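Local coordinates for protein salt-tolerant glutaminase (Micrococcus luteus, PDB 3IH9) that probably catalyses the hydrolysis of L-glutamine to L-glutamate and ammonium, as a member of the glutaminase family, at residues M1-P6 against T47-C52; P108-I113 against V234-S239. All coordinates share one frame; numbering follows the deposited sequence.

Contact 1. Residues M1-P6 against T47-C52; sequences MRHPIP and TGRLHC
His51 sends its side chain among His3, Ile5 and Pro6. The rim carbon CE1 of His51 sits over the centre of the His3 ring, 3.5 Å from its NE2. The two imidazoles form an oblique pair, their planes at 42°. Ile5 lies over one face of the His51 ring, its CB 4.0 Å from the centroid in a CH-pi contact, while its CG2, anti to the backbone N, reaches His51 CB. Pro6 CG touches both CB and ND1 of His51, at 3.7 Å from each. These contacts lay the start of helix 4-16 against strand 50-54, an outermost strand, within this chain, of the antiparallel sheet of a beta-lactamase-clan fold. Proline suits the first turn, where its ring gives a compact apolar surface and its missing N-H costs no helix bond. His3 suits the N-cap: its ND1 accepts a weak bond from Ile5 N in the plane of the ring, and NE2 has a weak one with Asp345 of the second subunit, so both nitrogens are engaged. Arg49 turns its guanidinium edge to His3 CD2 and forms salt bridges with Asp345 and Asp349 of the second subunit. One water bridges the backbones, donating to Pro6 O (2.7 Å) and Cys52 O (2.8 Å).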
loop_
_atom_site.group_PDB
_atom_site.type_symbol
_atom_site.label_atom_id
_atom_site.label_comp_id
_atom_site.label_asym_id
_atom_site.label_seq_id
_atom_site.Cartn_x
_atom_site.Cartn_y
_atom_site.Cartn_z
ATOM N N MET A 1 -31.876 8.780 1.539
ATOM C CA MET A 1 -31.368 7.406 1.264
ATOM C C MET A 1 -30.383 7.019 2.347
ATOM O O MET A 1 -29.650 7.868 2.863
ATOM C CB MET A 1 -30.656 7.355 -0.086
ATOM C CG MET A 1 -29.334 8.107 -0.109
ATOM S SD MET A 1 -28.527 8.008 -1.722
ATOM C CE MET A 1 -27.896 6.329 -1.696
ATOM N N ARG A 2 -30.360 5.734 2.684
ATOM C CA ARG A 2 -29.453 5.241 3.705
ATOM C C ARG A 2 -28.168 4.720 3.095
ATOM O O ARG A 2 -28.185 4.097 2.034
ATOM C CB ARG A 2 -30.126 4.144 4.527
ATOM C CG ARG A 2 -31.359 4.632 5.273
ATOM C CD ARG A 2 -31.567 3.796 6.502
ATOM N NE ARG A 2 -31.504 2.381 6.160
ATOM C CZ ARG A 2 -31.180 1.421 7.014
ATOM N NH1 ARG A 2 -30.885 1.724 8.273
ATOM N NH2 ARG A 2 -31.145 0.160 6.606
ATOM N N HIS A 3 -27.057 4.987 3.779
ATOM C CA HIS A 3 -25.737 4.575 3.332
ATOM C C HIS A 3 -25.636 3.057 3.234
ATOM O O HIS A 3 -25.935 2.334 4.187
ATOM C CB HIS A 3 -24.664 5.099 4.295
ATOM C CG HIS A 3 -23.352 5.371 3.631
ATOM N ND1 HIS A 3 -22.580 4.374 3.069
ATOM C CD2 HIS A 3 -22.724 6.537 3.351
ATOM C CE1 HIS A 3 -21.537 4.916 2.467
ATOM N NE2 HIS A 3 -21.601 6.228 2.621
ATOM N N PRO A 4 -25.223 2.553 2.064
ATOM C CA PRO A 4 -25.095 1.101 1.878
ATOM C C PRO A 4 -23.998 0.372 2.673
ATOM O O PRO A 4 -24.125 -0.830 2.926
ATOM C CB PRO A 4 -24.930 0.948 0.356
ATOM C CG PRO A 4 -24.485 2.299 -0.112
ATOM C CD PRO A 4 -25.213 3.265 0.774
ATOM N N ILE A 5 -22.936 1.073 3.081
ATOM C CA ILE A 5 -21.856 0.423 3.846
ATOM C C ILE A 5 -22.312 -0.188 5.176
ATOM O O ILE A 5 -22.045 -1.362 5.436
ATOM C CB ILE A 5 -20.675 1.391 4.124
ATOM C CG1 ILE A 5 -19.977 1.746 2.805
ATOM C CG2 ILE A 5 -19.669 0.743 5.072
ATOM C CD1 ILE A 5 -19.370 0.546 2.078
ATOM N N PRO A 6 -23.000 0.596 6.036
ATOM C CA PRO A 6 -23.482 0.093 7.333
ATOM C C PRO A 6 -24.360 -1.159 7.176
ATOM O O PRO A 6 -24.331 -2.072 8.013
ATOM C CB PRO A 6 -24.277 1.276 7.894
ATOM C CG PRO A 6 -23.591 2.453 7.308
ATOM C CD PRO A 6 -23.328 2.022 5.880
ATOM N N THR A 47 -12.111 10.754 5.409
ATOM C CA THR A 47 -12.756 12.052 5.439
ATOM C C THR A 47 -13.595 12.370 6.681
ATOM O O THR A 47 -14.099 13.496 6.828
ATOM C CB THR A 47 -13.632 12.241 4.193
ATOM O OG1 THR A 47 -14.511 11.113 4.051
ATOM C CG2 THR A 47 -12.753 12.382 2.946
ATOM N N GLY A 48 -13.770 11.398 7.565
ATOM C CA GLY A 48 -14.531 11.680 8.767
ATOM C C GLY A 48 -15.871 10.996 8.916
ATOM O O GLY A 48 -16.718 11.448 9.693
ATOM N N ARG A 49 -16.079 9.902 8.193
ATOM C CA ARG A 49 -17.336 9.168 8.294
ATOM C C ARG A 49 -17.158 7.917 9.160
ATOM O O ARG A 49 -16.049 7.392 9.292
ATOM C CB ARG A 49 -17.844 8.786 6.901
ATOM C CG ARG A 49 -18.121 9.986 5.985
ATOM C CD ARG A 49 -18.935 11.050 6.702
ATOM N NE ARG A 49 -19.852 11.792 5.835
ATOM C CZ ARG A 49 -20.851 11.249 5.163
ATOM N NH1 ARG A 49 -21.027 9.988 5.257
ATOM N NH2 ARG A 49 -21.653 11.980 4.414
ATOM N N LEU A 50 -18.249 7.436 9.747
ATOM C CA LEU A 50 -18.174 6.273 10.611
ATOM C C LEU A 50 -19.375 5.336 10.419
ATOM O O LEU A 50 -20.488 5.652 10.839
ATOM C CB LEU A 50 -18.084 6.751 12.054
ATOM C CG LEU A 50 -17.947 5.732 13.171
ATOM C CD1 LEU A 50 -16.620 5.017 13.073
ATOM C CD2 LEU A 50 -18.056 6.471 14.509
ATOM N N HIS A 51 -19.127 4.199 9.763
ATOM C CA HIS A 51 -20.148 3.190 9.471
ATOM C C HIS A 51 -19.946 2.035 10.438
ATOM O O HIS A 51 -18.848 1.499 10.533
ATOM C CB HIS A 51 -19.989 2.658 8.039
ATOM C CG HIS A 51 -19.724 3.722 7.016
ATOM N ND1 HIS A 51 -20.653 4.681 6.681
ATOM C CD2 HIS A 51 -18.636 3.968 6.250
ATOM C CE1 HIS A 51 -20.149 5.474 5.751
ATOM N NE2 HIS A 51 -18.926 5.063 5.471
ATOM N N CYS A 52 -20.990 1.636 11.148
ATOM C CA CYS A 52 -20.841 0.534 12.081
ATOM C C CYS A 52 -22.019 -0.435 12.110
ATOM O O CYS A 52 -23.022 -0.228 11.429
ATOM C CB CYS A 52 -20.560 1.082 13.475
ATOM S SG CYS A 52 -21.593 2.462 13.925
HETATM O O HOH W 1 -25.345 -1.340 10.430
#

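Contact 2. Residues P108-I113 against V234-S239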
loop_
_atom_site.group_PDB
_atom_site.type_symbol
_atom_site.label_atom_id
_atom_site.label_comp_id
_atom_site.label_asym_id
_atom_site.label_seq_id
_atom_site.Cartn_x
_atom_site.Cartn_y
_atom_site.Cartn_z
ATOM N N PRO A 108 14.757 -6.865 21.457
ATOM C CA PRO A 108 13.636 -7.710 21.034
ATOM C C PRO A 108 13.325 -7.469 19.548
ATOM O O PRO A 108 13.537 -6.360 19.039
ATOM C CB PRO A 108 12.509 -7.290 21.985
ATOM C CG PRO A 108 12.900 -5.890 22.414
ATOM C CD PRO A 108 14.382 -6.009 22.598
ATOM N N ASP A 109 12.837 -8.513 18.872
ATOM C CA ASP A 109 12.537 -8.486 17.436
ATOM C C ASP A 109 11.692 -7.337 16.893
ATOM O O ASP A 109 12.015 -6.777 15.840
ATOM C CB ASP A 109 11.902 -9.818 16.995
ATOM C CG ASP A 109 12.924 -10.938 16.840
ATOM O OD1 ASP A 109 14.059 -10.659 16.396
ATOM O OD2 ASP A 109 12.592 -12.106 17.142
ATOM N N ASN A 110 10.609 -6.991 17.581
ATOM C CA ASN A 110 9.769 -5.892 17.123
ATOM C C ASN A 110 8.771 -5.450 18.189
ATOM O O ASN A 110 8.605 -6.099 19.216
ATOM C CB ASN A 110 9.021 -6.288 15.846
ATOM C CG ASN A 110 8.106 -7.467 16.056
ATOM O OD1 ASN A 110 8.533 -8.610 16.010
ATOM N ND2 ASN A 110 6.841 -7.192 16.312
ATOM N N ALA A 111 8.087 -4.350 17.918
ATOM C CA ALA A 111 7.130 -3.780 18.853
ATOM C C ALA A 111 5.778 -4.488 18.984
ATOM O O ALA A 111 4.979 -4.114 19.835
ATOM C CB ALA A 111 6.912 -2.305 18.509
ATOM N N MET A 112 5.509 -5.502 18.170
ATOM C CA MET A 112 4.216 -6.170 18.272
ATOM C C MET A 112 4.206 -7.306 19.288
ATOM O O MET A 112 3.150 -7.679 19.800
ATOM C CB MET A 112 3.756 -6.695 16.897
ATOM C CG MET A 112 3.595 -5.626 15.802
ATOM S SD MET A 112 2.779 -4.062 16.301
ATOM C CE MET A 112 1.334 -4.654 17.051
ATOM N N ILE A 113 5.373 -7.871 19.582
ATOM C CA ILE A 113 5.446 -8.954 20.563
ATOM C C ILE A 113 5.657 -8.382 21.966
ATOM O O ILE A 113 6.218 -7.298 22.127
ATOM C CB ILE A 113 6.582 -9.925 20.245
ATOM C CG1 ILE A 113 7.920 -9.176 20.224
ATOM C CG2 ILE A 113 6.309 -10.592 18.918
ATOM C CD1 ILE A 113 9.123 -10.077 20.232
ATOM N N VAL A 234 2.542 1.503 10.971
ATOM C CA VAL A 234 1.762 0.665 10.081
ATOM C C VAL A 234 2.659 -0.363 9.386
ATOM O O VAL A 234 2.210 -1.457 9.069
ATOM C CB VAL A 234 0.992 1.495 9.032
ATOM C CG1 VAL A 234 0.146 0.572 8.175
ATOM C CG2 VAL A 234 0.083 2.496 9.728
ATOM N N SER A 235 3.927 -0.018 9.184
ATOM C CA SER A 235 4.880 -0.933 8.559
ATOM C C SER A 235 5.027 -2.187 9.414
ATOM O O SER A 235 4.920 -3.317 8.915
ATOM C CB SER A 235 6.252 -0.269 8.425
ATOM O OG SER A 235 6.198 0.827 7.538
ATOM N N VAL A 236 5.265 -1.974 10.708
ATOM C CA VAL A 236 5.449 -3.063 11.654
ATOM C C VAL A 236 4.174 -3.844 11.931
ATOM O O VAL A 236 4.228 -5.028 12.261
ATOM C CB VAL A 236 6.042 -2.543 12.984
ATOM C CG1 VAL A 236 6.056 -3.658 14.037
ATOM C CG2 VAL A 236 7.455 -2.019 12.737
ATOM N N MET A 237 3.027 -3.192 11.806
ATOM C CA MET A 237 1.765 -3.888 12.017
ATOM C C MET A 237 1.641 -4.927 10.908
ATOM O O MET A 237 1.303 -6.083 11.156
ATOM C CB MET A 237 0.588 -2.919 11.937
ATOM C CG MET A 237 0.387 -2.062 13.175
ATOM S SD MET A 237 -0.982 -0.933 12.901
ATOM C CE MET A 237 -2.419 -2.065 13.021
ATOM N N THR A 238 1.930 -4.503 9.684
ATOM C CA THR A 238 1.865 -5.377 8.531
ATOM C C THR A 238 2.860 -6.532 8.585
ATOM O O THR A 238 2.503 -7.673 8.326
ATOM C CB THR A 238 2.151 -4.608 7.239
ATOM O OG1 THR A 238 1.186 -3.562 7.076
ATOM C CG2 THR A 238 2.099 -5.549 6.043
ATOM N N SER A 239 4.113 -6.244 8.918
ATOM C CA SER A 239 5.113 -7.304 8.924
ATOM C C SER A 239 5.150 -8.146 10.179
ATOM O O SER A 239 5.622 -9.282 10.147
ATOM C CB SER A 239 6.506 -6.719 8.686
ATOM O OG SER A 239 6.977 -6.063 9.843
#
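Met112 lays its thioether chain against Val236 on helix 227-240, joining the loop ahead of helix 114-123 to the helical part of a fold related to the serine beta-lactamases. The contact across the two segments is apolar. Met112 CG comes to 3.6 Å from CG1 of Val236, a branch that stands anti to the backbone N (chi1 172°) and projects toward the loop. Bends at both chi2 and chi3 fold the methionine back on itself, and its SD lies 4.0 Å from the same methyl. Methionine suits the place because its flexible chain can bend to lie along the branched methyl of a valine. Val236 also touches Tyr71, and Pro68 of helix 67-78 packs on both Met112 and Met237.

The polar bonds run round the contact and not across it: Met112 O accepts from Lys67 NZ, and Ser235 OG bonds to Arg231 O. Lys67 may belong to an SxxK motif with Ser64, which is seen to bind L-glutamate; the side chain of Met112 is about 6 Å from that of Ser64, consistent with a place beside the active site. Along the second methionine, whose CB points away from the loop, the approach is looser: Met112 SD lies 4.4 Å from Met237 CG.

Contact 1 is partly buried, at the junction with the second subunit, and contact 2 is wholly buried; their centres are 31 Å apart, on opposite sides of the chain's centre. They share no helix or strand: residues 1-6 and 47-52 join the N-terminal helix to an edge strand, whereas 108-113 and 234-239 join a loop to a helix beside the glutamate site. Contact 1 is built round two imidazoles, with aliphatic carbons on one, a bridging water and charged partners from the second subunit. Neither has a direct hydrogen bond across; contact 2 relies on aliphatic and thioether groups. The second subunit reaches both, through charge and packing at contact 1 and packing at contact 2.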